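Asp/Glu-specific dipeptidyl-peptidase (Flavobacterium psychrophilum, PDB 5JXF) removes dipeptides from the N terminus of oligopeptides as a serine peptidase of family S46, strictly requiring an acidic residue, Asp or Glu, at the P1 position. Local coordinates at residues D277-V282 / V587-V592; I652-T657 / I695-M700. All blocks are in the same frame, centred on the assembly; numbering follows the deposited sequence.

How the interactions relate
Following the chain, segment 277-282 comes first and pairs with 587-592, so interaction 1 closes a loop of 304 intervening residues, 221 of them helical. Interaction 2 opens later, at 652-657, and closes at 695-700 over 37 residues without helix; the two loops lie in series and neither nest nor cross. Both belong to one antiparallel sheet: interaction 1 joins strand 586-591, outermost within the chain, to strand 279-284, and interaction 2 joins strand 648-653 to strand 698-702. Their centres are about 9 Å apart, and they touch directly, with probable hydrogen bonds from Asn655 ND2 to Thr280 OG1 and from Thr654 N to Lys591 O.

Interaction 1: D277-V282 / V587-V592; sequences DDFTMV and VTYGKV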
loop_
_atom_site.group_PDB
_atom_site.type_symbol
_atom_site.label_atom_id
_atom_site.label_comp_id
_atom_site.label_asym_id
_atom_site.label_seq_id
_atom_site.Cartn_x
_atom_site.Cartn_y
_atom_site.Cartn_z
ATOM N N ASP A 277 22.761 -8.120 -8.004
ATOM C CA ASP A 277 24.165 -8.270 -7.609
ATOM C C ASP A 277 25.161 -7.536 -8.525
ATOM O O ASP A 277 26.349 -7.606 -8.278
ATOM C CB ASP A 277 24.576 -9.741 -7.543
ATOM C CG ASP A 277 23.823 -10.515 -6.490
ATOM O OD1 ASP A 277 23.453 -9.921 -5.453
ATOM O OD2 ASP A 277 23.601 -11.726 -6.709
ATOM N N ASP A 278 24.694 -6.892 -9.588
ATOM C CA ASP A 278 25.594 -6.071 -10.400
ATOM C C ASP A 278 26.196 -4.977 -9.538
ATOM O O ASP A 278 25.478 -4.287 -8.812
ATOM C CB ASP A 278 24.885 -5.432 -11.592
ATOM C CG ASP A 278 24.760 -6.371 -12.775
ATOM O OD1 ASP A 278 25.304 -7.494 -12.719
ATOM O OD2 ASP A 278 24.143 -5.955 -13.780
ATOM N N PHE A 279 27.515 -4.859 -9.586
ATOM C CA PHE A 279 28.185 -3.699 -9.011
ATOM C C PHE A 279 27.578 -2.434 -9.576
ATOM O O PHE A 279 27.280 -2.357 -10.775
ATOM C CB PHE A 279 29.692 -3.719 -9.303
ATOM C CG PHE A 279 30.410 -2.472 -8.855
ATOM C CD1 PHE A 279 30.868 -2.346 -7.561
ATOM C CD2 PHE A 279 30.610 -1.419 -9.731
ATOM C CE1 PHE A 279 31.535 -1.190 -7.150
ATOM C CE2 PHE A 279 31.272 -0.265 -9.323
ATOM C CZ PHE A 279 31.734 -0.156 -8.036
ATOM N N THR A 280 27.391 -1.448 -8.707
ATOM C CA THR A 280 26.985 -0.098 -9.117
ATOM C C THR A 280 27.787 0.935 -8.346
ATOM O O THR A 280 28.068 0.749 -7.158
ATOM C CB THR A 280 25.472 0.201 -8.839
ATOM O OG1 THR A 280 25.237 0.226 -7.427
ATOM C CG2 THR A 280 24.561 -0.820 -9.468
ATOM N N MET A 281 28.141 2.022 -9.023
ATOM C CA MET A 281 28.799 3.135 -8.380
ATOM C C MET A 281 28.072 4.430 -8.722
ATOM O O MET A 281 27.824 4.747 -9.888
ATOM C CB MET A 281 30.273 3.210 -8.806
ATOM C CG MET A 281 31.117 4.050 -7.894
ATOM S SD MET A 281 32.773 4.427 -8.556
ATOM C CE MET A 281 32.354 5.362 -9.992
ATOM N N VAL A 282 27.747 5.185 -7.685
ATOM C CA VAL A 282 27.079 6.449 -7.874
ATOM C C VAL A 282 27.993 7.625 -7.447
ATOM O O VAL A 282 28.499 7.674 -6.335
ATOM C CB VAL A 282 25.742 6.466 -7.097
ATOM C CG1 VAL A 282 25.044 7.777 -7.284
ATOM C CG2 VAL A 282 24.822 5.298 -7.565
ATOM N N VAL A 587 31.751 9.708 -4.024
ATOM C CA VAL A 587 31.463 8.455 -4.658
ATOM C C VAL A 587 30.832 7.534 -3.614
ATOM O O VAL A 587 31.225 7.555 -2.452
ATOM C CB VAL A 587 32.739 7.832 -5.239
ATOM C CG1 VAL A 587 32.477 6.414 -5.726
ATOM C CG2 VAL A 587 33.262 8.705 -6.362
ATOM N N THR A 588 29.843 6.754 -4.039
ATOM C CA THR A 588 29.317 5.660 -3.232
ATOM C C THR A 588 29.088 4.475 -4.173
ATOM O O THR A 588 28.880 4.661 -5.373
ATOM C CB THR A 588 28.007 6.063 -2.507
ATOM O OG1 THR A 588 27.522 4.969 -1.714
ATOM C CG2 THR A 588 26.936 6.475 -3.496
ATOM N N TYR A 589 29.151 3.261 -3.638
ATOM C CA TYR A 589 29.011 2.066 -4.457
ATOM C C TYR A 589 28.198 1.003 -3.739
ATOM O O TYR A 589 27.957 1.096 -2.537
ATOM C CB TYR A 589 30.370 1.485 -4.808
ATOM C CG TYR A 589 31.270 1.433 -3.607
ATOM C CD1 TYR A 589 32.087 2.514 -3.303
ATOM C CD2 TYR A 589 31.299 0.326 -2.765
ATOM C CE1 TYR A 589 32.888 2.506 -2.199
ATOM C CE2 TYR A 589 32.126 0.310 -1.644
ATOM C CZ TYR A 589 32.925 1.415 -1.386
ATOM O OH TYR A 589 33.768 1.475 -0.312
ATOM N N GLY A 590 27.828 -0.035 -4.469
ATOM C CA GLY A 590 27.117 -1.144 -3.870
ATOM C C GLY A 590 26.668 -2.069 -4.967
ATOM O O GLY A 590 27.417 -2.307 -5.916
ATOM N N LYS A 591 25.438 -2.566 -4.858
ATOM C CA LYS A 591 24.938 -3.489 -5.855
ATOM C C LYS A 591 23.426 -3.392 -6.027
ATOM O O LYS A 591 22.714 -2.958 -5.127
ATOM C CB LYS A 591 25.344 -4.919 -5.480
ATOM C CG LYS A 591 24.757 -5.359 -4.154
ATOM C CD LYS A 591 25.560 -6.473 -3.515
ATOM C CE LYS A 591 25.433 -7.768 -4.279
ATOM N NZ LYS A 591 26.414 -8.779 -3.815
ATOM N N VAL A 592 22.960 -3.784 -7.207
ATOM C CA VAL A 592 21.547 -3.926 -7.473
ATOM C C VAL A 592 20.979 -4.999 -6.512
ATOM O O VAL A 592 21.376 -6.163 -6.555
ATOM C CB VAL A 592 21.297 -4.303 -8.954
ATOM C CG1 VAL A 592 19.824 -4.482 -9.215
ATOM C CG2 VAL A 592 21.886 -3.242 -9.900
#
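The Phe279 ring slants across the Tyr589 side chain, CE1 lying 3.7 Å from Tyr589 CB. Phe279 CG is anti to its own nitrogen (chi1 174°), which swings the ring toward Tyr589 although CB points away from the other strand. Helix 49-57 adds Met54 and Leu57 to both aromatics, and an alanine in place of Phe279 would probably leave Tyr589 CB and these helix side chains facing a gap. Met281 shares this face of the sheet with Tyr589; its chain runs extended through chi1 and chi2 (-168°), carrying SD to 3.5 Å from Val587 CG1. On the other face, Thr280 CG2 meets Val592 CG2 at 3.6 Å, the two side chains nearly perpendicular, and Val282 CB packs on Thr588 CG2. The strands run antiparallel at 157°. Thr280 and Gly590 exchange two backbone hydrogen bonds, as do Val282 and Thr588, including Val282 N to Thr588 O at 2.6 Å. Beyond the strand end, Asp277 N donates to Val592 O at 2.8 Å. Asp277 and Lys591 lie alongside each other, Asp277 OD1 3.6 Å from Lys591 NZ, a long salt bridge with CE nearer; this carboxylate's stronger partner is Lys593, so its charge is probably shared at the exposed end of a buried, backbone-bonded pairing.

Interaction 2: I652-T657 / I695-M700; sequences IGTNHT and ICRNVM
Polar side-chain contact centres on Asn655 and Asn698, whose amide planes stand 82° apart. Asn655 ND2 donates to Asn698 OD1 at 2.9 Å, N-H...O angle 163°; the acceptor lies in the donor's amide plane, whereas the donor is tilted from Asn698's carbonyl plane. Asn698 CG sits between its backbone N and carbonyl carbon (chi1 74°), which brings OD1 back over 652-657. Asn655 ND2 also donates to Thr280 OG1, and Asn698 ND2 to Asn677 OD1. The Arg697 guanidinium bonds in its own plane to Cys696 O through NH1, which also reaches Pro693 O, while NE and NH2 bind the carbonyls of Lys593 and Gly594; these bonds probably fix its rotation.

In the backbone, Gly653 and Asn698 form an antiparallel hydrogen-bonded pair, with Asn698 N to Gly653 O at 2.9 Å and Gly653 N to Asn698 O at 3.2 Å. This pairing joins strands 648-653 and 698-702 in a sheet of the catalytic domain, which in S46 peptidases has the chymotrypsin-like fold, next to the acidic-residue pocket, where Thr657 touches the bound aspartic acid and Arg680, the probable P1 specificity residue.

Van der Waals contacts flank the pair. Ile652 CG2 lies 3.8 Å from Val699 CG2, the apolar side chains alongside each other. Met700 CE approaches Gly653 N at 3.5 Å, and Thr654 CG2 rests over one guanidinium face of Arg697, offset toward the rim, 3.8 Å from CZ.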
loop_
_atom_site.group_PDB
_atom_site.type_symbol
_atom_site.label_atom_id
_atom_site.label_comp_id
_atom_site.label_asym_id
_atom_site.label_seq_id
_atom_site.Cartn_x
_atom_site.Cartn_y
_atom_site.Cartn_z
ATOM N N ILE A 652 16.960 -0.536 -8.116
ATOM C CA ILE A 652 17.421 -0.045 -6.824
ATOM C C ILE A 652 18.688 -0.766 -6.390
ATOM O O ILE A 652 18.897 -1.917 -6.753
ATOM C CB ILE A 652 16.355 -0.224 -5.697
ATOM C CG1 ILE A 652 15.732 -1.631 -5.733
ATOM C CG2 ILE A 652 15.262 0.802 -5.830
ATOM C CD1 ILE A 652 14.809 -1.952 -4.481
ATOM N N GLY A 653 19.511 -0.087 -5.600
ATOM C CA GLY A 653 20.711 -0.687 -5.058
ATOM C C GLY A 653 21.082 -0.215 -3.667
ATOM O O GLY A 653 20.415 0.624 -3.064
ATOM N N THR A 654 22.172 -0.765 -3.154
ATOM C CA THR A 654 22.635 -0.449 -1.824
ATOM C C THR A 654 23.571 0.775 -1.788
ATOM O O THR A 654 24.397 0.888 -0.902
ATOM C CB THR A 654 23.365 -1.648 -1.214
ATOM O OG1 THR A 654 24.471 -2.012 -2.050
ATOM C CG2 THR A 654 22.410 -2.841 -1.110
ATOM N N ASN A 655 23.426 1.689 -2.736
ATOM C CA ASN A 655 24.229 2.909 -2.710
ATOM C C ASN A 655 23.666 3.915 -1.713
ATOM O O ASN A 655 22.463 4.091 -1.603
ATOM C CB ASN A 655 24.294 3.549 -4.099
ATOM C CG ASN A 655 24.713 2.581 -5.172
ATOM O OD1 ASN A 655 25.888 2.250 -5.296
ATOM N ND2 ASN A 655 23.754 2.143 -5.983
ATOM N N HIS A 656 24.548 4.594 -0.995
ATOM C CA HIS A 656 24.126 5.562 -0.001
ATOM C C HIS A 656 24.060 6.946 -0.624
ATOM O O HIS A 656 25.089 7.519 -0.978
ATOM C CB HIS A 656 25.091 5.547 1.189
ATOM C CG HIS A 656 24.637 6.364 2.362
ATOM N ND1 HIS A 656 25.442 6.604 3.458
ATOM C CD2 HIS A 656 23.468 7.000 2.612
ATOM C CE1 HIS A 656 24.790 7.352 4.327
ATOM N NE2 HIS A 656 23.590 7.611 3.837
ATOM N N THR A 657 22.850 7.483 -0.737
ATOM C CA THR A 657 22.606 8.796 -1.332
ATOM C C THR A 657 21.798 9.714 -0.430
ATOM O O THR A 657 21.294 9.286 0.606
ATOM C CB THR A 657 21.845 8.670 -2.670
ATOM O OG1 THR A 657 20.654 7.907 -2.459
ATOM C CG2 THR A 657 22.701 7.979 -3.727
ATOM N N ILE A 695 17.635 -2.152 4.591
ATOM C CA ILE A 695 16.470 -1.466 4.027
ATOM C C ILE A 695 16.753 -0.106 3.343
ATOM O O ILE A 695 15.841 0.533 2.824
ATOM C CB ILE A 695 15.386 -1.241 5.115
ATOM C CG1 ILE A 695 15.934 -0.398 6.277
ATOM C CG2 ILE A 695 14.763 -2.603 5.609
ATOM C CD1 ILE A 695 14.861 -0.079 7.376
ATOM N N CYS A 696 17.996 0.354 3.339
ATOM C CA CYS A 696 18.297 1.594 2.631
ATOM C C CYS A 696 18.676 1.293 1.197
ATOM O O CYS A 696 19.606 0.545 0.937
ATOM C CB CYS A 696 19.405 2.374 3.345
ATOM S SG CYS A 696 18.788 3.022 4.918
ATOM N N ARG A 697 17.912 1.839 0.263
ATOM C CA ARG A 697 18.191 1.631 -1.141
ATOM C C ARG A 697 18.054 2.937 -1.895
ATOM O O ARG A 697 17.248 3.792 -1.537
ATOM C CB ARG A 697 17.237 0.586 -1.766
ATOM C CG ARG A 697 17.283 -0.797 -1.161
ATOM C CD ARG A 697 18.557 -1.558 -1.527
ATOM N NE ARG A 697 18.536 -2.939 -1.032
ATOM C CZ ARG A 697 18.903 -3.292 0.199
ATOM N NH1 ARG A 697 19.312 -2.367 1.074
ATOM N NH2 ARG A 697 18.851 -4.567 0.563
ATOM N N ASN A 698 18.816 3.087 -2.973
ATOM C CA ASN A 698 18.601 4.239 -3.825
ATOM C C ASN A 698 17.808 3.799 -5.043
ATOM O O ASN A 698 17.870 2.630 -5.429
ATOM C CB ASN A 698 19.940 4.902 -4.214
ATOM C CG ASN A 698 20.735 4.092 -5.247
ATOM O OD1 ASN A 698 21.080 2.920 -5.025
ATOM N ND2 ASN A 698 21.025 4.721 -6.383
ATOM N N VAL A 699 17.042 4.716 -5.622
ATOM C CA VAL A 699 16.233 4.412 -6.797
ATOM C C VAL A 699 16.797 5.103 -8.032
ATOM O O VAL A 699 17.061 6.313 -8.011
ATOM C CB VAL A 699 14.774 4.830 -6.589
ATOM C CG1 VAL A 699 13.835 4.167 -7.638
ATOM C CG2 VAL A 699 14.342 4.435 -5.182
ATOM N N MET A 700 16.959 4.320 -9.099
ATOM C CA MET A 700 17.560 4.746 -10.369
ATOM C C MET A 700 16.660 4.503 -11.556
ATOM O O MET A 700 15.986 3.470 -11.642
ATOM C CB MET A 700 18.885 4.011 -10.596
ATOM C CG MET A 700 20.036 4.464 -9.704
ATOM S SD MET A 700 21.180 3.136 -9.218
ATOM C CE MET A 700 20.087 2.125 -8.192
#